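Local coordinates for geranyltranstransferase (IspA) (Helicobacter pylori, PDB 3LLW), which probably acts as a prenyltransferase of the FPP/GGPP synthase family, joining isoprenoid diphosphates in a magnesium-dependent step of isoprene biosynthesis, at residues Lys54-Val59 and Leu201-Ile206; Phe77-Ser82 and Ala138-His143; Ile149-Ala154 and Ile193-Ile198. All coordinates share one frame; numbering follows the deposited sequence.

How the contacts relate
All three contacts sit in one all-helical bundle. Contacts 1 and 3 share helix 178-204, contacts 2 and 3 share helix 142-156, and Phe56 ties contact 1 to the other two: its CZ lies 3.4 Å from Ile79 CG2 of contact 2, its CD2 3.8 Å from Ser196 O of contact 3. The centres of contacts 1 and 2 are about 11 Å apart, as are those of 1 and 3; contacts 2 and 3 are about 13 Å apart. Along the chain, contacts 2 and 3 are both nested inside the loop closed by contact 1. None reaches the magnesium-binding residues Asp94 and Asp100, although helix 73-94, used by contact 2, ends at Asp94.

Contact 1 (Lys54-Val59 and Leu201-Ile206); sequences KLFLAV and LVASGI
Phe56 and Val59 both reach helix 178-204 by side chains turned anti to the backbone N: CG of Phe56 (chi1 171°) and CG1 of Val59 (chi1 -171°). For Phe56 this matters because its CB does not aim straight at the other helix, and the torsion carries the far end of the ring there. Ala203 meets that ring at its edge, near the ring plane, with its CB 3.8 Å from CE2 and 3.9 Å from CZ. One turn on, Val59 touches main chain instead of a side chain: its CG1 rests 3.8 Å from Leu201 N. The CA atoms of Val59 and Leu201 come within 6.4 Å, while CB of Leu201 points away from 54-59, and its side chain packs on Leu211 and Phe212 of helix 209-236. Ser204 folds back, its OG donating to Leu201 O at 2.6 Å, in the carbonyl plane and on a lone pair with a C=O...O angle of 134°. Gly205, with a positive phi, is the first residue to leave helical geometry. No hydrogen bond or charge pair passes between 54-59 and 201-206, and the four residues that touch are all buried. Their attraction is thus dispersive and hydrophobic: a ring edge against one methyl, and a valine methyl against the helix main chain.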
# COMPACT_ATOMS: atom_id res chain seq x y z
N LYS A 54 -1.15 20.63 -1.48
CA LYS A 54 -1.43 21.95 -2.07
C LYS A 54 -1.76 21.89 -3.56
O LYS A 54 -2.64 22.60 -4.03
CB LYS A 54 -0.30 22.94 -1.82
CG LYS A 54 -0.28 23.47 -0.40
CD LYS A 54 1.01 24.19 -0.09
CE LYS A 54 1.07 24.52 1.40
NZ LYS A 54 2.16 25.45 1.73
N LEU A 55 -1.06 21.03 -4.31
CA LEU A 55 -1.36 20.84 -5.74
C LEU A 55 -2.74 20.24 -5.93
O LEU A 55 -3.46 20.64 -6.83
CB LEU A 55 -0.33 19.93 -6.39
CG LEU A 55 1.07 20.47 -6.67
CD1 LEU A 55 2.02 19.28 -6.84
CD2 LEU A 55 1.04 21.35 -7.91
N PHE A 56 -3.07 19.25 -5.09
CA PHE A 56 -4.37 18.59 -5.09
C PHE A 56 -5.47 19.60 -4.86
O PHE A 56 -6.47 19.67 -5.61
CB PHE A 56 -4.41 17.50 -3.99
CG PHE A 56 -5.79 16.91 -3.77
CD1 PHE A 56 -6.49 17.18 -2.61
CD2 PHE A 56 -6.38 16.10 -4.75
CE1 PHE A 56 -7.77 16.64 -2.41
CE2 PHE A 56 -7.66 15.56 -4.55
CZ PHE A 56 -8.36 15.84 -3.40
N LEU A 57 -5.28 20.39 -3.80
CA LEU A 57 -6.25 21.42 -3.41
C LEU A 57 -6.33 22.60 -4.38
O LEU A 57 -7.39 23.19 -4.51
CB LEU A 57 -5.99 21.89 -1.99
CG LEU A 57 -6.29 20.89 -0.88
CD1 LEU A 57 -5.67 21.36 0.44
CD2 LEU A 57 -7.79 20.70 -0.75
N ALA A 58 -5.24 22.90 -5.08
CA ALA A 58 -5.25 23.94 -6.10
C ALA A 58 -6.25 23.64 -7.20
O ALA A 58 -6.98 24.52 -7.60
CB ALA A 58 -3.87 24.13 -6.69
N VAL A 59 -6.28 22.39 -7.65
CA VAL A 59 -7.17 21.94 -8.73
C VAL A 59 -8.60 21.86 -8.24
O VAL A 59 -9.53 22.31 -8.90
CB VAL A 59 -6.73 20.56 -9.29
CG1 VAL A 59 -7.51 20.19 -10.54
CG2 VAL A 59 -5.27 20.56 -9.63
N LEU A 201 -8.72 16.64 -10.17
CA LEU A 201 -9.81 16.66 -11.19
C LEU A 201 -10.85 15.57 -10.90
O LEU A 201 -12.03 15.86 -10.76
CB LEU A 201 -9.27 16.51 -12.63
CG LEU A 201 -10.31 16.45 -13.77
CD1 LEU A 201 -11.23 17.68 -13.78
CD2 LEU A 201 -9.64 16.32 -15.11
N VAL A 202 -10.38 14.33 -10.79
CA VAL A 202 -11.18 13.18 -10.42
C VAL A 202 -12.05 13.43 -9.17
O VAL A 202 -13.28 13.24 -9.23
CB VAL A 202 -10.28 11.92 -10.26
CG1 VAL A 202 -10.99 10.78 -9.55
CG2 VAL A 202 -9.79 11.46 -11.62
N ALA A 203 -11.42 13.88 -8.08
CA ALA A 203 -12.14 14.18 -6.83
C ALA A 203 -13.21 15.28 -6.95
O ALA A 203 -14.19 15.26 -6.21
CB ALA A 203 -11.17 14.52 -5.71
N SER A 204 -13.02 16.23 -7.87
CA SER A 204 -14.01 17.30 -8.08
C SER A 204 -15.31 16.82 -8.73
O SER A 204 -16.33 17.50 -8.63
CB SER A 204 -13.42 18.45 -8.90
OG SER A 204 -13.31 18.10 -10.27
N GLY A 205 -15.27 15.66 -9.37
CA GLY A 205 -16.46 15.08 -10.00
C GLY A 205 -16.74 15.49 -11.43
O GLY A 205 -17.55 14.85 -12.10
N ILE A 206 -16.08 16.54 -11.91
CA ILE A 206 -16.30 17.00 -13.29
C ILE A 206 -15.57 16.07 -14.26
O ILE A 206 -14.50 15.53 -13.95
CB ILE A 206 -15.96 18.53 -13.52
CG1 ILE A 206 -14.72 18.75 -14.39
CG2 ILE A 206 -15.87 19.30 -12.18
CD1 ILE A 206 -14.68 20.10 -15.08

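Contact 2 (Phe77-Ser82 and Ala138-His143); sequences FKIALS and ALLESH
Ile79 and Leu140 meet tip to tip, CD1 to CD1 at 3.7 Å, and this is the close end of the contact. The Ile79 side chain works at two points: with CG1 beside the backbone N (chi1 -61°) and CD1 extended beyond it, the chain passes Ala138, whose CB lies 4.0 Å from CG1, before its end reaches Leu140. Buried on helix 73-94, Ile79 also leans on Leu135 and Leu148, so the loop methyls complete an apolar patch to which several helices contribute. The other flank is more open and more polar: Lys78, partly exposed, lays its extended chain alongside Ala138, with CD 4.0 Å from Ala138 CA, and carries its ammonium group on to a salt bridge with Glu75. The same Glu75 carboxylate oxygen, OE2, accepts a hydrogen bond from Leu139 N, tying the loop to the start of helix 73-94. Leu139 itself is solvent-exposed, at the centre of an inverse gamma turn. Beyond it, Glu141 takes the N-cap position of helix 142-156, and Ser142 OG hydrogen-bonds with Ser142 OG of the second subunit. The arrangement is that of a short interhelical connection, from helix 117-137 to helix 142-156, folded against the flank of a third helix in the all-alpha isoprenoid synthase fold.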
# COMPACT_ATOMS: atom_id res chain seq x y z
N PHE A 77 -9.80 16.50 2.53
CA PHE A 77 -8.61 16.55 3.35
C PHE A 77 -8.05 15.13 3.55
O PHE A 77 -6.85 14.94 3.46
CB PHE A 77 -8.90 17.22 4.69
CG PHE A 77 -8.99 18.73 4.62
CD1 PHE A 77 -8.67 19.42 3.46
CD2 PHE A 77 -9.34 19.45 5.76
CE1 PHE A 77 -8.74 20.81 3.41
CE2 PHE A 77 -9.40 20.85 5.73
CZ PHE A 77 -9.10 21.52 4.55
N LYS A 78 -8.93 14.15 3.77
CA LYS A 78 -8.55 12.74 3.83
C LYS A 78 -7.75 12.30 2.60
O LYS A 78 -6.64 11.77 2.74
CB LYS A 78 -9.79 11.86 3.97
CG LYS A 78 -10.33 11.75 5.37
CD LYS A 78 -11.66 11.02 5.32
CE LYS A 78 -12.39 11.04 6.65
NZ LYS A 78 -13.76 10.44 6.51
N ILE A 79 -8.30 12.57 1.41
CA ILE A 79 -7.63 12.34 0.15
C ILE A 79 -6.28 13.04 0.02
O ILE A 79 -5.28 12.43 -0.39
CB ILE A 79 -8.52 12.75 -1.03
CG1 ILE A 79 -9.81 11.91 -1.00
CG2 ILE A 79 -7.74 12.63 -2.33
CD1 ILE A 79 -10.91 12.40 -1.93
N ALA A 80 -6.25 14.32 0.37
CA ALA A 80 -5.02 15.10 0.38
C ALA A 80 -3.99 14.48 1.34
O ALA A 80 -2.80 14.43 1.03
CB ALA A 80 -5.32 16.54 0.76
N LEU A 81 -4.48 14.01 2.48
CA LEU A 81 -3.66 13.36 3.52
C LEU A 81 -3.12 12.01 3.03
O LEU A 81 -2.00 11.62 3.39
CB LEU A 81 -4.46 13.19 4.82
CG LEU A 81 -3.69 12.70 6.07
CD1 LEU A 81 -2.40 13.45 6.26
CD2 LEU A 81 -4.54 12.74 7.32
N SER A 82 -3.87 11.31 2.18
CA SER A 82 -3.40 10.03 1.65
C SER A 82 -2.17 10.21 0.77
O SER A 82 -1.25 9.40 0.81
CB SER A 82 -4.48 9.31 0.86
OG SER A 82 -4.62 9.91 -0.40
N ALA A 138 -12.78 7.78 2.61
CA ALA A 138 -13.31 9.09 2.22
C ALA A 138 -14.69 8.95 1.59
O ALA A 138 -14.89 8.11 0.71
CB ALA A 138 -12.34 9.81 1.27
N LEU A 139 -15.64 9.77 2.02
CA LEU A 139 -17.05 9.63 1.64
C LEU A 139 -17.43 10.38 0.36
O LEU A 139 -18.16 11.37 0.42
CB LEU A 139 -17.96 10.07 2.78
CG LEU A 139 -17.83 9.46 4.18
CD1 LEU A 139 -18.85 10.11 5.10
CD2 LEU A 139 -17.98 7.94 4.16
N LEU A 140 -16.92 9.92 -0.77
CA LEU A 140 -17.38 10.40 -2.07
C LEU A 140 -18.00 9.21 -2.80
O LEU A 140 -18.06 8.12 -2.25
CB LEU A 140 -16.24 11.03 -2.89
CG LEU A 140 -15.24 12.02 -2.27
CD1 LEU A 140 -14.32 12.60 -3.34
CD2 LEU A 140 -15.92 13.15 -1.48
N GLU A 141 -18.45 9.43 -4.04
CA GLU A 141 -19.10 8.37 -4.82
C GLU A 141 -18.11 7.26 -5.08
O GLU A 141 -16.94 7.53 -5.34
CB GLU A 141 -19.63 8.91 -6.15
CG GLU A 141 -20.93 9.68 -6.03
CD GLU A 141 -21.25 10.47 -7.28
OE1 GLU A 141 -20.64 11.55 -7.49
OE2 GLU A 141 -22.11 10.02 -8.07
N SER A 142 -18.59 6.02 -4.99
CA SER A 142 -17.73 4.85 -5.04
C SER A 142 -16.83 4.84 -6.26
O SER A 142 -15.63 4.54 -6.14
CB SER A 142 -18.54 3.56 -4.89
OG SER A 142 -19.50 3.42 -5.92
N HIS A 143 -17.37 5.22 -7.42
CA HIS A 143 -16.58 5.23 -8.65
C HIS A 143 -15.45 6.25 -8.63
O HIS A 143 -14.41 6.04 -9.25
CB HIS A 143 -17.47 5.38 -9.90
CG HIS A 143 -18.04 6.74 -10.08
ND1 HIS A 143 -19.22 7.14 -9.47
CD2 HIS A 143 -17.61 7.80 -10.81
CE1 HIS A 143 -19.48 8.39 -9.82
NE2 HIS A 143 -18.52 8.82 -10.63

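Contact 3 (Ile149-Ala154 and Ile193-Ile198); sequences IKILSA and ISASLI
Helices 142-156 and 178-204 come together here in largely opposing chain directions, with the CA atoms of Ile151 and Ala195 only 6.4 Å apart. Ile151 carries its side of the contact, mostly through its CG2 branch, which rests 3.8 Å from Ala195 CB and 3.9 Å from Ile198 CD1. The longer branch of Ile151 runs past the same neighbour, its CD1 4.2 Å from Ile198 CD1, so that the two isoleucines cross obliquely instead of meeting end on. Ile198 tucks CG1 between its own N and C (chi1 62°), and from there CG1 comes within 4.0 Å of Ile151 CG2. Away from this interface Ser153 doubles the hold on Ile149 O: its N donates at 2.9 Å, as in any helix, and its OG at 2.6 Å, from opposite faces of the carbonyl plane. That keeps the hydroxyl on its own helix, while Ser153 and Ala154 pack on Glu133 of the second subunit. Ile151 also touches Met199 and Val202, which with Ala195 and Ile198 enclose it at spacings of three, four and seven residues along helix 178-204. This is knobs-into-holes packing, with Ile151 as the knob, joining a dimer-facing helix to the interior of the isoprenoid synthase bundle.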
# COMPACT_ATOMS: atom_id res chain seq x y z
N ILE A 149 -7.80 5.73 -6.19
CA ILE A 149 -6.96 4.60 -5.82
C ILE A 149 -6.16 4.04 -6.99
O ILE A 149 -4.94 3.81 -6.84
CB ILE A 149 -7.77 3.53 -5.05
CG1 ILE A 149 -8.17 4.08 -3.68
CG2 ILE A 149 -6.96 2.25 -4.87
CD1 ILE A 149 -9.07 3.17 -2.87
N LYS A 150 -6.82 3.85 -8.16
CA LYS A 150 -6.14 3.47 -9.41
C LYS A 150 -4.99 4.42 -9.74
O LYS A 150 -3.91 3.97 -10.14
CB LYS A 150 -7.09 3.54 -10.63
CG LYS A 150 -8.22 2.55 -10.72
CD LYS A 150 -8.80 2.59 -12.15
CE LYS A 150 -10.13 1.88 -12.26
NZ LYS A 150 -10.52 1.74 -13.69
N ILE A 151 -5.25 5.72 -9.60
CA ILE A 151 -4.24 6.74 -9.88
C ILE A 151 -3.06 6.69 -8.90
O ILE A 151 -1.91 6.58 -9.32
CB ILE A 151 -4.85 8.15 -9.93
CG1 ILE A 151 -5.79 8.27 -11.14
CG2 ILE A 151 -3.76 9.24 -10.03
CD1 ILE A 151 -6.62 9.52 -11.12
N LEU A 152 -3.35 6.74 -7.60
CA LEU A 152 -2.29 6.79 -6.57
C LEU A 152 -1.42 5.53 -6.54
O LEU A 152 -0.19 5.61 -6.48
CB LEU A 152 -2.89 7.08 -5.19
CG LEU A 152 -1.86 7.43 -4.11
CD1 LEU A 152 -1.25 8.83 -4.29
CD2 LEU A 152 -2.47 7.29 -2.73
N SER A 153 -2.07 4.37 -6.61
CA SER A 153 -1.39 3.08 -6.70
C SER A 153 -0.51 2.92 -7.94
O SER A 153 0.62 2.43 -7.81
CB SER A 153 -2.37 1.92 -6.59
OG SER A 153 -3.33 1.95 -7.66
N ALA A 154 -1.02 3.30 -9.12
CA ALA A 154 -0.19 3.26 -10.35
C ALA A 154 1.05 4.14 -10.29
O ALA A 154 2.13 3.74 -10.71
CB ALA A 154 -0.99 3.61 -11.58
N ILE A 193 3.54 14.00 -8.32
CA ILE A 193 3.15 15.41 -8.52
C ILE A 193 2.04 15.50 -9.60
O ILE A 193 1.06 16.23 -9.44
CB ILE A 193 4.41 16.23 -8.90
CG1 ILE A 193 5.27 16.47 -7.63
CG2 ILE A 193 4.08 17.56 -9.58
CD1 ILE A 193 6.55 17.17 -7.94
N SER A 194 2.17 14.74 -10.69
CA SER A 194 1.12 14.76 -11.72
C SER A 194 -0.12 14.00 -11.23
O SER A 194 -1.24 14.40 -11.52
CB SER A 194 1.64 14.31 -13.10
OG SER A 194 1.07 13.10 -13.54
N ALA A 195 0.09 12.96 -10.41
CA ALA A 195 -1.02 12.24 -9.75
C ALA A 195 -1.84 13.15 -8.85
O ALA A 195 -3.07 13.20 -9.00
CB ALA A 195 -0.55 11.00 -8.99
N SER A 196 -1.16 13.85 -7.92
CA SER A 196 -1.78 14.94 -7.11
C SER A 196 -2.70 15.86 -7.94
O SER A 196 -3.85 16.11 -7.56
CB SER A 196 -0.70 15.78 -6.43
OG SER A 196 0.24 14.97 -5.72
N LEU A 197 -2.21 16.36 -9.07
CA LEU A 197 -3.00 17.24 -9.93
C LEU A 197 -4.25 16.57 -10.49
O LEU A 197 -5.35 17.08 -10.27
CB LEU A 197 -2.15 17.81 -11.06
CG LEU A 197 -1.11 18.82 -10.62
CD1 LEU A 197 -0.07 18.94 -11.68
CD2 LEU A 197 -1.71 20.19 -10.37
N ILE A 198 -4.11 15.41 -11.13
CA ILE A 198 -5.27 14.68 -11.71
C ILE A 198 -6.22 14.04 -10.68
O ILE A 198 -7.42 13.82 -10.98
CB ILE A 198 -4.87 13.66 -12.81
CG1 ILE A 198 -3.96 12.57 -12.23
CG2 ILE A 198 -4.21 14.39 -13.98
CD1 ILE A 198 -3.59 11.46 -13.19